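Local coordinates for MutT related protein (Methanosarcina mazei, PDB 3GRN) that probably acts as a hydrolase of the Nudix family, related to MutT, at residues I15-E29 against Y103-I116. Residues are numbered along the deposited sequence; the frame is centred on the assembly and turned at random.
Sequences IRNEKGEFLLLRRSE and YEHIEYSWVSLEKI
Trp110 lies clamped between Leu23 and Asn17, and this sandwich is the tight end of an antiparallel strand pair. Leu23 CB sits over one face of the indole, 4.0 Å from the centroid of its six-membered ring; Asn17 CB makes a second CH-pi contact on the opposite face at 3.9 Å. The amide of Asn17 lies within 18° of the ring plane, held there by a straight bond from ND2 to the anti lone pair of Glu21 OE1 (3.0 Å). Backbone bonds such as Leu24 N to Ser109 O (2.8 Å) zip strands 22-27 and 107-111 together. On the face of the sheet away from Trp110 and Leu23, Phe22 CD2 meets Ile116 CD1 at 3.9 Å, and both residues pack on Phe130 of helix 124-137. Leu25 CD1 lies over the His105 ring. The solvent side, where Arg26, Glu107 and exposed Ile106 and Glu29 gather, is more polar and less enclosed. There Arg26, bent at chi3 (88°), turns NE in plane onto the anti lone pair of Glu107 OE2 at 2.7 Å, Ile106 CD1 covers one guanidinium face, and NH2 reaches Glu29 OE2. A leucine at Arg26 would probably leave both carboxylates without their shared cation and Ile106 without its flat partner. Strand 105-111 is the outermost strand, within this chain, of the mixed sheet in a Nudix fold, a sheet packed between helices.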
# COMPACT_ATOMS: atom_id res chain seq x y z
N ILE A 15 -2.95 18.88 -2.83
CA ILE A 15 -2.66 19.38 -1.49
C ILE A 15 -1.64 20.48 -1.64
O ILE A 15 -0.57 20.23 -2.17
CB ILE A 15 -2.11 18.28 -0.60
CG1 ILE A 15 -3.16 17.18 -0.42
CG2 ILE A 15 -1.67 18.82 0.75
CD1 ILE A 15 -2.69 16.00 0.35
N ARG A 16 -1.97 21.67 -1.12
CA ARG A 16 -1.08 22.84 -1.23
C ARG A 16 -0.49 23.27 0.11
O ARG A 16 -1.08 23.01 1.15
CB ARG A 16 -1.82 24.04 -1.85
CG ARG A 16 -2.46 23.77 -3.19
CD ARG A 16 -3.43 24.88 -3.49
NE ARG A 16 -4.37 24.54 -4.55
CZ ARG A 16 -5.49 23.83 -4.37
NH1 ARG A 16 -5.82 23.37 -3.16
NH2 ARG A 16 -6.26 23.58 -5.41
N ASN A 17 0.67 23.92 0.05
CA ASN A 17 1.28 24.50 1.24
C ASN A 17 0.88 25.96 1.38
O ASN A 17 0.08 26.46 0.57
CB ASN A 17 2.82 24.32 1.23
CG ASN A 17 3.52 25.02 0.05
OD1 ASN A 17 2.93 25.79 -0.71
ND2 ASN A 17 4.81 24.75 -0.08
N GLU A 18 1.46 26.64 2.36
CA GLU A 18 1.20 28.07 2.60
C GLU A 18 1.45 28.96 1.38
O GLU A 18 0.80 30.00 1.22
CB GLU A 18 2.05 28.57 3.78
CG GLU A 18 2.02 27.66 5.00
CD GLU A 18 3.23 26.72 5.09
OE1 GLU A 18 3.46 25.91 4.16
OE2 GLU A 18 3.96 26.79 6.11
N LYS A 19 2.37 28.53 0.52
CA LYS A 19 2.73 29.25 -0.70
C LYS A 19 1.87 28.88 -1.91
O LYS A 19 2.00 29.50 -2.97
CB LYS A 19 4.21 29.00 -1.01
CG LYS A 19 5.17 29.67 -0.03
CD LYS A 19 6.56 29.03 -0.04
CE LYS A 19 6.61 27.73 0.77
NZ LYS A 19 5.99 27.84 2.13
N GLY A 20 0.98 27.89 -1.76
CA GLY A 20 0.14 27.43 -2.87
C GLY A 20 0.80 26.45 -3.84
O GLY A 20 0.26 26.18 -4.91
N GLU A 21 1.98 25.93 -3.47
CA GLU A 21 2.67 24.92 -4.26
C GLU A 21 2.05 23.55 -3.96
O GLU A 21 1.65 23.30 -2.83
CB GLU A 21 4.16 24.87 -3.91
CG GLU A 21 4.93 26.17 -4.13
CD GLU A 21 6.33 26.12 -3.55
OE1 GLU A 21 6.48 25.66 -2.39
OE2 GLU A 21 7.29 26.54 -4.25
N PHE A 22 2.01 22.68 -4.97
CA PHE A 22 1.36 21.37 -4.86
C PHE A 22 2.30 20.26 -4.41
O PHE A 22 3.44 20.19 -4.83
CB PHE A 22 0.73 20.96 -6.20
CG PHE A 22 -0.37 21.87 -6.66
CD1 PHE A 22 -1.68 21.66 -6.26
CD2 PHE A 22 -0.08 22.95 -7.49
CE1 PHE A 22 -2.70 22.51 -6.68
CE2 PHE A 22 -1.09 23.81 -7.92
CZ PHE A 22 -2.40 23.58 -7.52
N LEU A 23 1.77 19.36 -3.59
CA LEU A 23 2.54 18.22 -3.11
C LEU A 23 2.64 17.14 -4.17
O LEU A 23 1.62 16.56 -4.59
CB LEU A 23 1.89 17.64 -1.83
CG LEU A 23 2.62 16.43 -1.21
CD1 LEU A 23 4.09 16.68 -0.90
CD2 LEU A 23 1.86 15.90 0.03
N LEU A 24 3.88 16.86 -4.61
CA LEU A 24 4.15 15.71 -5.48
C LEU A 24 5.03 14.70 -4.76
O LEU A 24 5.83 15.06 -3.89
CB LEU A 24 4.80 16.12 -6.80
CG LEU A 24 4.17 17.26 -7.58
CD1 LEU A 24 4.89 17.41 -8.91
CD2 LEU A 24 2.70 17.01 -7.81
N LEU A 25 4.89 13.43 -5.12
CA LEU A 25 5.63 12.35 -4.49
C LEU A 25 6.29 11.53 -5.58
O LEU A 25 5.67 11.28 -6.61
CB LEU A 25 4.66 11.44 -3.76
CG LEU A 25 3.66 12.07 -2.79
CD1 LEU A 25 2.75 10.95 -2.22
CD2 LEU A 25 4.41 12.75 -1.69
N ARG A 26 7.52 11.09 -5.36
CA ARG A 26 8.18 10.22 -6.34
C ARG A 26 8.07 8.77 -5.93
O ARG A 26 8.45 8.43 -4.83
CB ARG A 26 9.64 10.61 -6.53
CG ARG A 26 10.29 9.82 -7.66
CD ARG A 26 11.53 10.46 -8.19
NE ARG A 26 12.72 10.04 -7.47
CZ ARG A 26 13.40 8.91 -7.69
NH1 ARG A 26 14.48 8.65 -6.96
NH2 ARG A 26 13.02 8.03 -8.61
N ARG A 27 7.60 7.92 -6.84
CA ARG A 27 7.28 6.53 -6.56
C ARG A 27 8.54 5.68 -6.38
O ARG A 27 9.56 5.96 -7.00
CB ARG A 27 6.45 5.95 -7.70
CG ARG A 27 5.09 6.61 -7.89
CD ARG A 27 4.35 6.10 -9.15
NE ARG A 27 3.99 4.68 -9.08
CZ ARG A 27 2.93 4.19 -8.44
NH1 ARG A 27 2.10 5.01 -7.79
NH2 ARG A 27 2.70 2.89 -8.42
N SER A 28 8.46 4.66 -5.53
CA SER A 28 9.60 3.77 -5.29
C SER A 28 9.89 2.90 -6.52
O SER A 28 9.00 2.68 -7.37
CB SER A 28 9.38 2.89 -4.08
OG SER A 28 8.42 1.89 -4.34
N GLU A 29 11.12 2.40 -6.58
CA GLU A 29 11.60 1.61 -7.73
C GLU A 29 10.99 0.21 -7.82
O GLU A 29 10.95 -0.40 -8.89
CB GLU A 29 13.12 1.55 -7.73
CG GLU A 29 13.79 2.92 -7.76
CD GLU A 29 13.64 3.62 -9.08
OE1 GLU A 29 13.48 2.91 -10.12
OE2 GLU A 29 13.69 4.87 -9.09
N TYR A 103 6.80 3.16 2.26
CA TYR A 103 7.52 2.34 1.27
C TYR A 103 7.16 2.67 -0.18
O TYR A 103 7.94 2.39 -1.08
CB TYR A 103 7.23 0.84 1.51
CG TYR A 103 5.79 0.40 1.30
CD1 TYR A 103 5.40 -0.25 0.10
CD2 TYR A 103 4.83 0.55 2.30
CE1 TYR A 103 4.09 -0.70 -0.08
CE2 TYR A 103 3.51 0.10 2.12
CZ TYR A 103 3.14 -0.51 0.93
OH TYR A 103 1.84 -0.94 0.75
N GLU A 104 5.98 3.28 -0.38
CA GLU A 104 5.48 3.55 -1.74
C GLU A 104 6.24 4.67 -2.45
O GLU A 104 6.23 4.74 -3.68
CB GLU A 104 3.97 3.84 -1.71
CG GLU A 104 3.12 2.65 -1.26
CD GLU A 104 1.64 2.80 -1.58
OE1 GLU A 104 1.06 3.88 -1.31
OE2 GLU A 104 1.04 1.82 -2.10
N HIS A 105 6.88 5.55 -1.68
CA HIS A 105 7.51 6.73 -2.26
C HIS A 105 8.87 7.04 -1.67
O HIS A 105 9.09 6.78 -0.48
CB HIS A 105 6.62 7.97 -2.14
CG HIS A 105 5.30 7.85 -2.84
ND1 HIS A 105 4.15 7.49 -2.17
CD2 HIS A 105 4.95 8.03 -4.13
CE1 HIS A 105 3.14 7.45 -3.03
NE2 HIS A 105 3.60 7.79 -4.22
N ILE A 106 9.77 7.59 -2.48
CA ILE A 106 11.16 7.83 -2.02
C ILE A 106 11.49 9.28 -1.68
O ILE A 106 12.39 9.56 -0.88
CB ILE A 106 12.22 7.26 -2.98
CG1 ILE A 106 11.93 7.67 -4.43
CG2 ILE A 106 12.32 5.74 -2.81
CD1 ILE A 106 12.32 6.57 -5.43
N GLU A 107 10.75 10.21 -2.28
CA GLU A 107 10.88 11.62 -1.97
C GLU A 107 9.61 12.40 -2.26
O GLU A 107 8.69 11.89 -2.90
CB GLU A 107 12.07 12.27 -2.67
CG GLU A 107 12.16 12.03 -4.15
CD GLU A 107 13.57 12.26 -4.69
OE1 GLU A 107 14.35 13.00 -4.05
OE2 GLU A 107 13.90 11.69 -5.75
N TYR A 108 9.58 13.63 -1.78
CA TYR A 108 8.47 14.52 -2.06
C TYR A 108 8.99 15.90 -2.37
O TYR A 108 10.14 16.21 -2.08
CB TYR A 108 7.48 14.59 -0.88
CG TYR A 108 8.02 15.28 0.34
CD1 TYR A 108 7.90 16.67 0.50
CD2 TYR A 108 8.70 14.56 1.33
CE1 TYR A 108 8.41 17.33 1.62
CE2 TYR A 108 9.22 15.20 2.45
CZ TYR A 108 9.07 16.59 2.59
OH TYR A 108 9.57 17.25 3.69
N SER A 109 8.11 16.72 -2.92
CA SER A 109 8.42 18.08 -3.28
C SER A 109 7.15 18.89 -3.37
O SER A 109 6.12 18.38 -3.82
CB SER A 109 9.18 18.12 -4.61
OG SER A 109 9.61 19.44 -4.90
N TRP A 110 7.24 20.13 -2.91
CA TRP A 110 6.17 21.12 -3.04
C TRP A 110 6.49 21.95 -4.28
O TRP A 110 7.44 22.74 -4.28
CB TRP A 110 6.09 21.99 -1.78
CG TRP A 110 5.73 21.27 -0.52
CD1 TRP A 110 6.59 20.79 0.44
CD2 TRP A 110 4.41 20.94 -0.06
NE1 TRP A 110 5.89 20.18 1.46
CE2 TRP A 110 4.55 20.27 1.18
CE3 TRP A 110 3.12 21.15 -0.58
CZ2 TRP A 110 3.44 19.81 1.91
CZ3 TRP A 110 2.03 20.69 0.15
CH2 TRP A 110 2.20 20.02 1.38
N VAL A 111 5.71 21.74 -5.34
CA VAL A 111 6.00 22.31 -6.65
C VAL A 111 4.90 23.30 -7.10
O VAL A 111 3.71 23.01 -7.00
CB VAL A 111 6.21 21.20 -7.73
CG1 VAL A 111 6.78 21.81 -9.00
CG2 VAL A 111 7.16 20.11 -7.22
N SER A 112 5.31 24.48 -7.59
CA SER A 112 4.35 25.46 -8.11
C SER A 112 3.81 24.99 -9.45
O SER A 112 4.45 24.20 -10.15
CB SER A 112 4.99 26.85 -8.28
OG SER A 112 5.99 26.81 -9.28
N LEU A 113 2.63 25.50 -9.80
CA LEU A 113 1.97 25.23 -11.07
C LEU A 113 2.85 25.54 -12.27
O LEU A 113 2.93 24.74 -13.20
CB LEU A 113 0.66 26.01 -11.17
CG LEU A 113 -0.21 25.82 -12.42
CD1 LEU A 113 -0.74 24.39 -12.51
CD2 LEU A 113 -1.34 26.80 -12.34
N GLU A 114 3.52 26.70 -12.24
CA GLU A 114 4.47 27.08 -13.29
C GLU A 114 5.52 26.01 -13.55
O GLU A 114 5.75 25.64 -14.70
CB GLU A 114 5.14 28.42 -12.96
CG GLU A 114 5.93 29.01 -14.13
CD GLU A 114 7.06 29.93 -13.69
OE1 GLU A 114 7.57 30.69 -14.54
OE2 GLU A 114 7.45 29.90 -12.49
N LYS A 115 6.15 25.51 -12.48
CA LYS A 115 7.18 24.48 -12.64
C LYS A 115 6.58 23.15 -13.08
O LYS A 115 7.22 22.41 -13.82
CB LYS A 115 8.03 24.28 -11.38
CG LYS A 115 8.48 25.54 -10.63
CD LYS A 115 9.46 26.41 -11.39
CE LYS A 115 9.84 27.63 -10.55
NZ LYS A 115 10.26 28.78 -11.39
N ILE A 116 5.36 22.84 -12.61
CA ILE A 116 4.62 21.67 -13.09
C ILE A 116 4.42 21.73 -14.62
O ILE A 116 4.67 20.75 -15.33
CB ILE A 116 3.27 21.47 -12.34
CG1 ILE A 116 3.50 21.04 -10.88
CG2 ILE A 116 2.41 20.45 -13.05
CD1 ILE A 116 2.25 21.11 -9.98
O HOH W 1 1.09 26.98 -7.65
O HOH W 2 8.22 25.26 -7.09
O HOH W 3 8.04 -0.26 -2.57